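Local structure of ADP-ribosylating toxin CARDS (4TLV) at residues A[479-484]-A[491-496]; A[11-16]-A[60-65]; A[118-123]-A[257-262]. The protein transfers the ADP-ribosyl group of NAD(+) to multiple target proteins in vitro and causes vacuolization of mammalian cells, as the main virulence factor of Mycoplasma pneumoniae. All blocks are in the same frame, centred on the assembly; numbering follows the deposited sequence.

Contact 1 of 3, residues A[479-484]-A[491-496]; sequences TSKIFF and VFFLHN
Phe483 and Phe493 lie side by side on one face of a beta hairpin in D3, the C-terminal beta-trefoil domain of the toxin. They form the antiparallel non-hydrogen-bonded pair, and their rings meet obliquely, with planes at 46°. The closer touch is a CH-pi contact: Phe483 CB sits 3.8 Å from the centroid of the Phe493 ring, over one face. With chi1 at 64°, Phe483 CG lies between its backbone N and carbonyl carbon, which carries its ring past Val491, where Phe483 CD2 meets Val491 CG1 at 3.6 Å. The Lys481 chain crosses the Phe493 ring obliquely, Lys481 CE lying 3.7 Å from Phe493 CE2. On the next pair outward, Phe484 and Phe492 exchange two backbone bonds, Phe484 N to Phe492 O and Phe492 N to Phe484 O. Toward the other end the strands diverge, and Ile482 lies alongside Leu494, both pointing the same way. Leu494 N still reaches Ile482 O, but the following link passes through a water between Ile482 N and Leu494 O. At the polar edge Lys481, bent at chi3 and chi4, is gripped by the carbonyls of Met516 and Glu518, and Lys481 NZ donates to Thr479 OG1 at 2.8 Å.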
loop_
_atom_site.group_PDB
_atom_site.type_symbol
_atom_site.label_atom_id
_atom_site.label_comp_id
_atom_site.label_asym_id
_atom_site.label_seq_id
_atom_site.Cartn_x
_atom_site.Cartn_y
_atom_site.Cartn_z
ATOM N N THR A 479 -9.818 -6.034 9.489
ATOM C CA THR A 479 -10.763 -6.957 10.113
ATOM C C THR A 479 -10.876 -8.313 9.415
ATOM O O THR A 479 -11.567 -9.185 9.915
ATOM C CB THR A 479 -12.182 -6.363 10.158
ATOM O OG1 THR A 479 -12.650 -6.147 8.821
ATOM C CG2 THR A 479 -12.213 -5.030 10.941
ATOM N N SER A 480 -10.211 -8.469 8.271
ATOM C CA SER A 480 -10.280 -9.687 7.449
ATOM C C SER A 480 -11.656 -9.968 6.840
ATOM O O SER A 480 -11.960 -11.113 6.506
ATOM C CB SER A 480 -9.807 -10.927 8.239
ATOM O OG SER A 480 -8.467 -10.787 8.692
ATOM N N LYS A 481 -12.490 -8.941 6.689
ATOM C CA LYS A 481 -13.783 -9.129 6.033
ATOM C C LYS A 481 -13.660 -8.943 4.515
ATOM O O LYS A 481 -12.728 -8.284 4.019
ATOM C CB LYS A 481 -14.849 -8.191 6.633
ATOM C CG LYS A 481 -15.097 -8.401 8.130
ATOM C CD LYS A 481 -16.402 -7.752 8.583
ATOM C CE LYS A 481 -16.309 -6.236 8.506
ATOM N NZ LYS A 481 -15.315 -5.754 9.503
ATOM N N ILE A 482 -14.565 -9.570 3.773
ATOM C CA ILE A 482 -14.617 -9.412 2.328
ATOM C C ILE A 482 -15.914 -8.696 1.988
ATOM O O ILE A 482 -16.975 -9.077 2.485
ATOM C CB ILE A 482 -14.565 -10.775 1.615
ATOM C CG1 ILE A 482 -13.142 -11.341 1.720
ATOM C CG2 ILE A 482 -14.952 -10.653 0.140
ATOM C CD1 ILE A 482 -13.018 -12.803 1.305
ATOM N N PHE A 483 -15.836 -7.666 1.147
ATOM C CA PHE A 483 -17.038 -6.897 0.822
ATOM C C PHE A 483 -17.174 -6.535 -0.655
ATOM O O PHE A 483 -16.189 -6.468 -1.399
ATOM C CB PHE A 483 -17.205 -5.675 1.755
ATOM C CG PHE A 483 -16.105 -4.628 1.643
ATOM C CD1 PHE A 483 -14.984 -4.678 2.459
ATOM C CD2 PHE A 483 -16.223 -3.566 0.750
ATOM C CE1 PHE A 483 -13.980 -3.686 2.372
ATOM C CE2 PHE A 483 -15.245 -2.580 0.667
ATOM C CZ PHE A 483 -14.121 -2.641 1.486
ATOM N N PHE A 484 -18.420 -6.320 -1.061
ATOM C CA PHE A 484 -18.810 -6.052 -2.437
ATOM C C PHE A 484 -19.454 -4.667 -2.402
ATOM O O PHE A 484 -20.420 -4.452 -1.674
ATOM C CB PHE A 484 -19.850 -7.113 -2.843
ATOM C CG PHE A 484 -20.312 -7.050 -4.272
ATOM C CD1 PHE A 484 -20.990 -5.943 -4.763
ATOM C CD2 PHE A 484 -20.157 -8.161 -5.106
ATOM C CE1 PHE A 484 -21.449 -5.912 -6.087
ATOM C CE2 PHE A 484 -20.617 -8.144 -6.422
ATOM C CZ PHE A 484 -21.262 -7.012 -6.916
ATOM N N VAL A 491 -23.060 -1.465 0.717
ATOM C CA VAL A 491 -21.907 -2.364 0.787
ATOM C C VAL A 491 -22.322 -3.678 1.453
ATOM O O VAL A 491 -22.980 -3.666 2.497
ATOM C CB VAL A 491 -20.751 -1.699 1.571
ATOM C CG1 VAL A 491 -19.570 -2.670 1.748
ATOM C CG2 VAL A 491 -20.283 -0.421 0.856
ATOM N N PHE A 492 -21.942 -4.807 0.843
ATOM C CA PHE A 492 -22.344 -6.129 1.330
ATOM C C PHE A 492 -21.142 -7.006 1.644
ATOM O O PHE A 492 -20.192 -7.048 0.858
ATOM C CB PHE A 492 -23.213 -6.832 0.279
ATOM C CG PHE A 492 -24.465 -6.074 -0.065
ATOM C CD1 PHE A 492 -24.422 -5.014 -0.960
ATOM C CD2 PHE A 492 -25.673 -6.408 0.518
ATOM C CE1 PHE A 492 -25.571 -4.319 -1.282
ATOM C CE2 PHE A 492 -26.825 -5.703 0.210
ATOM C CZ PHE A 492 -26.771 -4.655 -0.683
ATOM N N PHE A 493 -21.218 -7.733 2.758
ATOM C CA PHE A 493 -20.101 -8.526 3.288
ATOM C C PHE A 493 -20.331 -10.036 3.180
ATOM O O PHE A 493 -21.446 -10.532 3.406
ATOM C CB PHE A 493 -19.871 -8.158 4.750
ATOM C CG PHE A 493 -19.430 -6.728 4.948
ATOM C CD1 PHE A 493 -20.355 -5.689 4.938
ATOM C CD2 PHE A 493 -18.090 -6.426 5.113
ATOM C CE1 PHE A 493 -19.940 -4.366 5.112
ATOM C CE2 PHE A 493 -17.663 -5.113 5.280
ATOM C CZ PHE A 493 -18.592 -4.080 5.285
ATOM N N LEU A 494 -19.267 -10.757 2.858
ATOM C CA LEU A 494 -19.336 -12.199 2.630
ATOM C C LEU A 494 -19.484 -12.894 3.967
ATOM O O LEU A 494 -18.667 -12.703 4.873
ATOM C CB LEU A 494 -18.070 -12.680 1.900
ATOM C CG LEU A 494 -18.011 -14.179 1.556
ATOM C CD1 LEU A 494 -19.165 -14.543 0.624
ATOM C CD2 LEU A 494 -16.689 -14.534 0.928
ATOM N N HIS A 495 -20.548 -13.683 4.110
ATOM C CA HIS A 495 -20.882 -14.289 5.392
ATOM C C HIS A 495 -20.981 -15.819 5.321
ATOM O O HIS A 495 -21.698 -16.369 4.477
ATOM C CB HIS A 495 -22.206 -13.708 5.921
ATOM C CG HIS A 495 -22.606 -14.234 7.264
ATOM N ND1 HIS A 495 -23.782 -14.921 7.471
ATOM C CD2 HIS A 495 -21.987 -14.179 8.468
ATOM C CE1 HIS A 495 -23.876 -15.262 8.745
ATOM N NE2 HIS A 495 -22.799 -14.825 9.372
ATOM N N ASN A 496 -20.282 -16.499 6.225
ATOM C CA ASN A 496 -20.338 -17.957 6.295
ATOM C C ASN A 496 -21.553 -18.369 7.118
ATOM O O ASN A 496 -21.847 -17.730 8.107
ATOM C CB ASN A 496 -19.073 -18.500 6.958
ATOM C CG ASN A 496 -19.206 -19.965 7.362
ATOM O OD1 ASN A 496 -19.182 -20.839 6.383
ATOM N ND2 ASN A 496 -19.331 -20.298 8.546
HETATM O O HOH W 1 -16.840 -10.553 5.346
#

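Contact 2 of 3, residues A[11-16]-A[60-65]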
loop_
_atom_site.group_PDB
_atom_site.type_symbol
_atom_site.label_atom_id
_atom_site.label_comp_id
_atom_site.label_asym_id
_atom_site.label_seq_id
_atom_site.Cartn_x
_atom_site.Cartn_y
_atom_site.Cartn_z
ATOM N N TYR A 11 14.332 -0.582 -3.821
ATOM C CA TYR A 11 15.006 0.689 -3.501
ATOM C C TYR A 11 15.280 0.804 -2.024
ATOM O O TYR A 11 14.510 0.309 -1.197
ATOM C CB TYR A 11 14.130 1.878 -3.922
ATOM C CG TYR A 11 13.845 1.811 -5.383
ATOM C CD1 TYR A 11 14.711 2.395 -6.293
ATOM C CD2 TYR A 11 12.742 1.103 -5.866
ATOM C CE1 TYR A 11 14.486 2.299 -7.645
ATOM C CE2 TYR A 11 12.520 0.992 -7.236
ATOM C CZ TYR A 11 13.404 1.600 -8.112
ATOM O OH TYR A 11 13.204 1.517 -9.474
ATOM N N ARG A 12 16.348 1.513 -1.692
ATOM C CA ARG A 12 16.725 1.668 -0.300
ATOM C C ARG A 12 17.459 2.989 -0.119
ATOM O O ARG A 12 18.383 3.302 -0.879
ATOM C CB ARG A 12 17.652 0.524 0.117
ATOM C CG ARG A 12 18.052 0.568 1.610
ATOM C CD ARG A 12 19.124 -0.492 1.916
ATOM N NE ARG A 12 19.790 -0.209 3.187
ATOM C CZ ARG A 12 19.312 -0.549 4.378
ATOM N NH1 ARG A 12 18.151 -1.198 4.483
ATOM N NH2 ARG A 12 19.992 -0.224 5.472
ATOM N N VAL A 13 17.044 3.757 0.883
ATOM C CA VAL A 13 17.737 4.997 1.232
ATOM C C VAL A 13 18.725 4.672 2.350
ATOM O O VAL A 13 18.366 4.039 3.346
ATOM C CB VAL A 13 16.729 6.088 1.699
ATOM C CG1 VAL A 13 17.461 7.348 2.228
ATOM C CG2 VAL A 13 15.755 6.445 0.566
ATOM N N ASP A 14 19.974 5.092 2.184
ATOM C CA ASP A 14 21.023 4.746 3.124
ATOM C C ASP A 14 21.975 5.938 3.182
ATOM O O ASP A 14 22.206 6.586 2.175
ATOM C CB ASP A 14 21.754 3.496 2.615
ATOM C CG ASP A 14 22.505 2.765 3.700
ATOM O OD1 ASP A 14 23.457 3.343 4.263
ATOM O OD2 ASP A 14 22.166 1.591 3.972
ATOM N N LEU A 15 22.514 6.238 4.356
ATOM C CA LEU A 15 23.405 7.391 4.483
ATOM C C LEU A 15 24.816 7.109 3.954
ATOM O O LEU A 15 25.581 8.034 3.691
ATOM C CB LEU A 15 23.436 7.899 5.930
ATOM C CG LEU A 15 22.302 8.895 6.231
ATOM C CD1 LEU A 15 20.948 8.232 6.142
ATOM C CD2 LEU A 15 22.480 9.562 7.591
ATOM N N ARG A 16 25.155 5.836 3.771
ATOM C CA ARG A 16 26.457 5.489 3.205
ATOM C C ARG A 16 26.542 5.912 1.740
ATOM O O ARG A 16 25.574 5.790 0.987
ATOM C CB ARG A 16 26.731 3.998 3.343
ATOM C CG ARG A 16 26.764 3.516 4.780
ATOM C CD ARG A 16 27.070 2.034 4.844
ATOM N NE ARG A 16 26.870 1.507 6.191
ATOM C CZ ARG A 16 27.835 1.394 7.098
ATOM N NH1 ARG A 16 29.074 1.763 6.796
ATOM N NH2 ARG A 16 27.564 0.906 8.303
ATOM N N ILE A 60 11.637 6.258 0.603
ATOM C CA ILE A 60 12.121 7.561 1.075
ATOM C C ILE A 60 11.182 8.236 2.078
ATOM O O ILE A 60 11.537 9.254 2.689
ATOM C CB ILE A 60 12.464 8.528 -0.100
ATOM C CG1 ILE A 60 13.285 9.719 0.413
ATOM C CG2 ILE A 60 11.204 9.046 -0.752
ATOM C CD1 ILE A 60 13.961 10.526 -0.708
ATOM N N ARG A 61 10.001 7.661 2.288
ATOM C CA ARG A 61 9.025 8.284 3.201
ATOM C C ARG A 61 9.594 8.630 4.587
ATOM O O ARG A 61 9.364 9.743 5.101
ATOM C CB ARG A 61 7.756 7.431 3.326
ATOM C CG ARG A 61 6.683 7.976 4.310
ATOM C CD ARG A 61 6.300 9.435 4.039
ATOM N NE ARG A 61 5.380 9.904 5.074
ATOM C CZ ARG A 61 5.764 10.333 6.278
ATOM N NH1 ARG A 61 7.055 10.374 6.582
ATOM N NH2 ARG A 61 4.853 10.725 7.179
ATOM N N PHE A 62 10.330 7.705 5.208
ATOM C CA PHE A 62 10.822 7.952 6.576
ATOM C C PHE A 62 11.706 9.191 6.576
ATOM O O PHE A 62 11.788 9.914 7.567
ATOM C CB PHE A 62 11.630 6.759 7.130
ATOM C CG PHE A 62 13.037 6.672 6.584
ATOM C CD1 PHE A 62 13.286 6.057 5.360
ATOM C CD2 PHE A 62 14.105 7.230 7.275
ATOM C CE1 PHE A 62 14.575 5.990 4.829
ATOM C CE2 PHE A 62 15.412 7.168 6.745
ATOM C CZ PHE A 62 15.640 6.542 5.524
ATOM N N PHE A 63 12.365 9.418 5.449
ATOM C CA PHE A 63 13.364 10.469 5.330
ATOM C C PHE A 63 12.719 11.868 5.316
ATOM O O PHE A 63 13.402 12.878 5.518
ATOM C CB PHE A 63 14.212 10.208 4.069
ATOM C CG PHE A 63 15.505 10.972 4.033
ATOM C CD1 PHE A 63 16.502 10.714 4.956
ATOM C CD2 PHE A 63 15.732 11.924 3.054
ATOM C CE1 PHE A 63 17.704 11.405 4.911
ATOM C CE2 PHE A 63 16.925 12.619 3.008
ATOM C CZ PHE A 63 17.912 12.356 3.941
ATOM N N GLY A 64 11.406 11.924 5.098
ATOM C CA GLY A 64 10.662 13.170 5.199
ATOM C C GLY A 64 10.087 13.490 6.578
ATOM O O GLY A 64 9.172 14.315 6.684
ATOM N N SER A 65 10.583 12.833 7.633
ATOM C CA SER A 65 10.123 13.123 8.997
ATOM C C SER A 65 10.293 14.605 9.319
ATOM O O SER A 65 11.294 15.208 8.935
ATOM C CB SER A 65 10.939 12.340 10.023
ATOM O OG SER A 65 10.681 10.954 9.930
#
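Val13 is the single side chain through which strand 9-14 of the mART domain's antiparallel sheet meets the 3-10 turn that follows helix 56-60. The contact shows how a beta-branched residue can serve several neighbours at once. Val13 CG2, anti to the carbonyl carbon, reaches back to Ile60 and lies 3.8 Å from Ile60 CA, while Val13 CB and CG1 touch CE1 and CZ of Phe62. There Val13 CB stands near the plane of the ring, 3.8 Å from Phe62 CE1. This ring is held from its own segment as well: Phe63 CB sits over the centre of one face of the Phe62 ring, 4.1 Å above the plane. Phe63 itself is a looser partner of the valine, with Phe63 CD1 4.4 Å from Val13 CG1, and its side chain also touches Ala78 of strand 76-84 and Thr173 of strand 168-181. The turn keeps its shape through Phe63 N to Ile60 O and through Phe62 O, which accepts from both the N and the OG of Ser65.

The solvent side belongs to exposed Leu15, past the strand's end, which only skirts the contact, its amide taken by Asp234. Arg12 and Asp14 point away from the turn, Arg12 partly exposed and Asp14 buried, and form a salt bridge along the strand, while Arg12 NH1 also binds the carbonyl of Ser51. In the ion pair a single carboxylate oxygen receives two nitrogens of the guanidinium edge: Asp14 OD2 lies 3.1 Å from Arg12 NE, meeting it with its anti lone pair, and 3.2 Å from Arg12 NH2.

Contact 3 of 3, residues A[118-123]-A[257-262]; sequences AQMGIR and YNLQSL
Met120 and Leu259 bring helix 115-126 of the mART domain against the type I beta turn 258-261 that follows strand 253-258, their CA atoms 6.9 Å apart, without a hydrogen bond between the two segments. What joins them is apolar contact of side chains with each other and with backbone atoms. Leu259 points at the helix and, with chi1 at -158°, sends its CG to within 4.0 Å of Met120 CB. The CD2 branch of Leu259 goes on to the helix backbone, approaching Gly121 N at 4.4 Å, where the glycine presents no side chain of its own. Leu40 of helix 35-40 lies against the same leucine, so Leu259 touches two helices. Met120 takes the partly exposed side. Its chain runs extended beyond CG, chi2 172° and chi3 179°, which lays it across the turn, with Met120 SD 3.9 Å from Leu259 O. Exposed Gln260 starts its side chain away from the helix, and only its CA and CB take part. The turn itself is closed by Ser261 N to Asn258 O, and the backbone bond between Leu259 and Gln213 anchors it to the chain before strand 214-219. On this partly exposed side, Met120 SD lies 3.8 Å from Gln260 CA and the methyl Met120 CE 4.0 Å from Gln260 CB.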
loop_
_atom_site.group_PDB
_atom_site.type_symbol
_atom_site.label_atom_id
_atom_site.label_comp_id
_atom_site.label_asym_id
_atom_site.label_seq_id
_atom_site.Cartn_x
_atom_site.Cartn_y
_atom_site.Cartn_z
ATOM N N ALA A 118 0.788 -13.436 17.389
ATOM C CA ALA A 118 1.246 -13.397 16.003
ATOM C C ALA A 118 0.264 -12.602 15.147
ATOM O O ALA A 118 0.666 -11.853 14.251
ATOM C CB ALA A 118 1.428 -14.806 15.446
ATOM N N GLN A 119 -1.026 -12.768 15.416
ATOM C CA GLN A 119 -2.045 -12.039 14.665
ATOM C C GLN A 119 -2.009 -10.526 14.929
ATOM O O GLN A 119 -2.340 -9.723 14.046
ATOM C CB GLN A 119 -3.442 -12.645 14.901
ATOM C CG GLN A 119 -3.563 -14.000 14.188
ATOM C CD GLN A 119 -4.822 -14.752 14.541
ATOM O OE1 GLN A 119 -5.024 -15.891 13.894
ATOM N NE2 GLN A 119 -5.614 -14.311 15.389
ATOM N N MET A 120 -1.583 -10.140 16.126
ATOM C CA MET A 120 -1.329 -8.730 16.409
ATOM C C MET A 120 -0.172 -8.231 15.554
ATOM O O MET A 120 -0.206 -7.113 15.036
ATOM C CB MET A 120 -0.979 -8.510 17.877
ATOM C CG MET A 120 -2.132 -8.719 18.843
ATOM S SD MET A 120 -1.522 -8.648 20.543
ATOM C CE MET A 120 -3.066 -8.886 21.431
ATOM N N GLY A 121 0.855 -9.058 15.420
ATOM C CA GLY A 121 1.985 -8.741 14.555
ATOM C C GLY A 121 1.567 -8.597 13.093
ATOM O O GLY A 121 1.982 -7.654 12.404
ATOM N N ILE A 122 0.756 -9.539 12.617
ATOM C CA ILE A 122 0.276 -9.514 11.242
ATOM C C ILE A 122 -0.608 -8.281 11.010
ATOM O O ILE A 122 -0.544 -7.656 9.955
ATOM C CB ILE A 122 -0.495 -10.820 10.862
ATOM C CG1 ILE A 122 0.434 -12.048 10.892
ATOM C CG2 ILE A 122 -1.112 -10.712 9.466
ATOM C CD1 ILE A 122 1.624 -11.916 10.023
ATOM N N ARG A 123 -1.432 -7.927 11.993
ATOM C CA ARG A 123 -2.272 -6.737 11.862
ATOM C C ARG A 123 -1.423 -5.472 11.669
ATOM O O ARG A 123 -1.727 -4.624 10.820
ATOM C CB ARG A 123 -3.184 -6.572 13.075
ATOM C CG ARG A 123 -4.135 -5.344 12.981
ATOM C CD ARG A 123 -5.145 -5.359 14.147
ATOM N NE ARG A 123 -6.313 -4.500 13.936
ATOM C CZ ARG A 123 -7.580 -4.928 13.926
ATOM N NH1 ARG A 123 -7.869 -6.219 14.113
ATOM N NH2 ARG A 123 -8.570 -4.060 13.731
ATOM N N TYR A 257 6.873 -0.690 22.618
ATOM C CA TYR A 257 5.605 -1.162 23.145
ATOM C C TYR A 257 5.595 -2.669 23.294
ATOM O O TYR A 257 6.153 -3.398 22.457
ATOM C CB TYR A 257 4.457 -0.830 22.193
ATOM C CG TYR A 257 4.313 0.622 21.771
ATOM C CD1 TYR A 257 3.708 1.563 22.607
ATOM C CD2 TYR A 257 4.739 1.037 20.505
ATOM C CE1 TYR A 257 3.557 2.901 22.199
ATOM C CE2 TYR A 257 4.592 2.361 20.089
ATOM C CZ TYR A 257 3.995 3.285 20.939
ATOM O OH TYR A 257 3.843 4.590 20.516
ATOM N N ASN A 258 4.928 -3.148 24.335
ATOM C CA ASN A 258 4.512 -4.535 24.345
ATOM C C ASN A 258 3.530 -4.714 23.202
ATOM O O ASN A 258 2.788 -3.787 22.858
ATOM C CB ASN A 258 3.879 -4.898 25.693
ATOM C CG ASN A 258 4.914 -5.000 26.797
ATOM O OD1 ASN A 258 6.040 -5.457 26.558
ATOM N ND2 ASN A 258 4.555 -4.572 28.001
ATOM N N LEU A 259 3.519 -5.902 22.613
ATOM C CA LEU A 259 2.743 -6.162 21.408
ATOM C C LEU A 259 1.260 -5.844 21.550
ATOM O O LEU A 259 0.628 -5.355 20.608
ATOM C CB LEU A 259 2.949 -7.614 20.952
ATOM C CG LEU A 259 2.669 -7.940 19.487
ATOM C CD1 LEU A 259 3.275 -6.868 18.575
ATOM C CD2 LEU A 259 3.209 -9.323 19.104
ATOM N N GLN A 260 0.705 -6.118 22.729
ATOM C CA GLN A 260 -0.704 -5.875 22.982
ATOM C C GLN A 260 -0.984 -4.374 23.159
ATOM O O GLN A 260 -2.136 -3.953 23.155
ATOM C CB GLN A 260 -1.181 -6.678 24.206
ATOM C CG GLN A 260 -0.509 -6.281 25.520
ATOM C CD GLN A 260 0.813 -7.010 25.784
ATOM O OE1 GLN A 260 1.519 -7.422 24.853
ATOM N NE2 GLN A 260 1.151 -7.171 27.067
ATOM N N SER A 261 0.079 -3.582 23.290
ATOM C CA SER A 261 -0.027 -2.134 23.496
ATOM C C SER A 261 0.254 -1.312 22.234
ATOM O O SER A 261 0.132 -0.088 22.245
ATOM C CB SER A 261 0.967 -1.693 24.563
ATOM O OG SER A 261 0.657 -2.271 25.813
ATOM N N LEU A 262 0.651 -1.989 21.161
ATOM C CA LEU A 262 1.094 -1.335 19.930
ATOM C C LEU A 262 -0.057 -0.538 19.309
ATOM O O LEU A 262 -1.097 -1.104 18.981
ATOM C CB LEU A 262 1.620 -2.419 18.962
ATOM C CG LEU A 262 2.375 -2.069 17.686
ATOM C CD1 LEU A 262 3.550 -1.143 17.958
ATOM C CD2 LEU A 262 2.838 -3.371 17.017
#

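From the N terminus the chain first closes contact 2, where segment 60-65 returns to strand 9-14 after an excursion through helices 18-24, 35-40 and 56-60. Contact 3 comes next and spans far more sequence: the turn after strand 253-258 returns to helix 115-126, which ties the mART domain to the turn just beyond the region inferred to form the NAD(+)-binding pocket. Contact 1 closes last, as a local hairpin in D3. The three loops follow in series, none nested or crossing. Contacts 1 and 2 lie on opposite sides of the chain's centre, about 37 Å between centres, whereas contacts 1 and 3 approach to about 5 Å between nearest atoms, and Arg123 of contact 3 forms a salt bridge to Asp519 of D3.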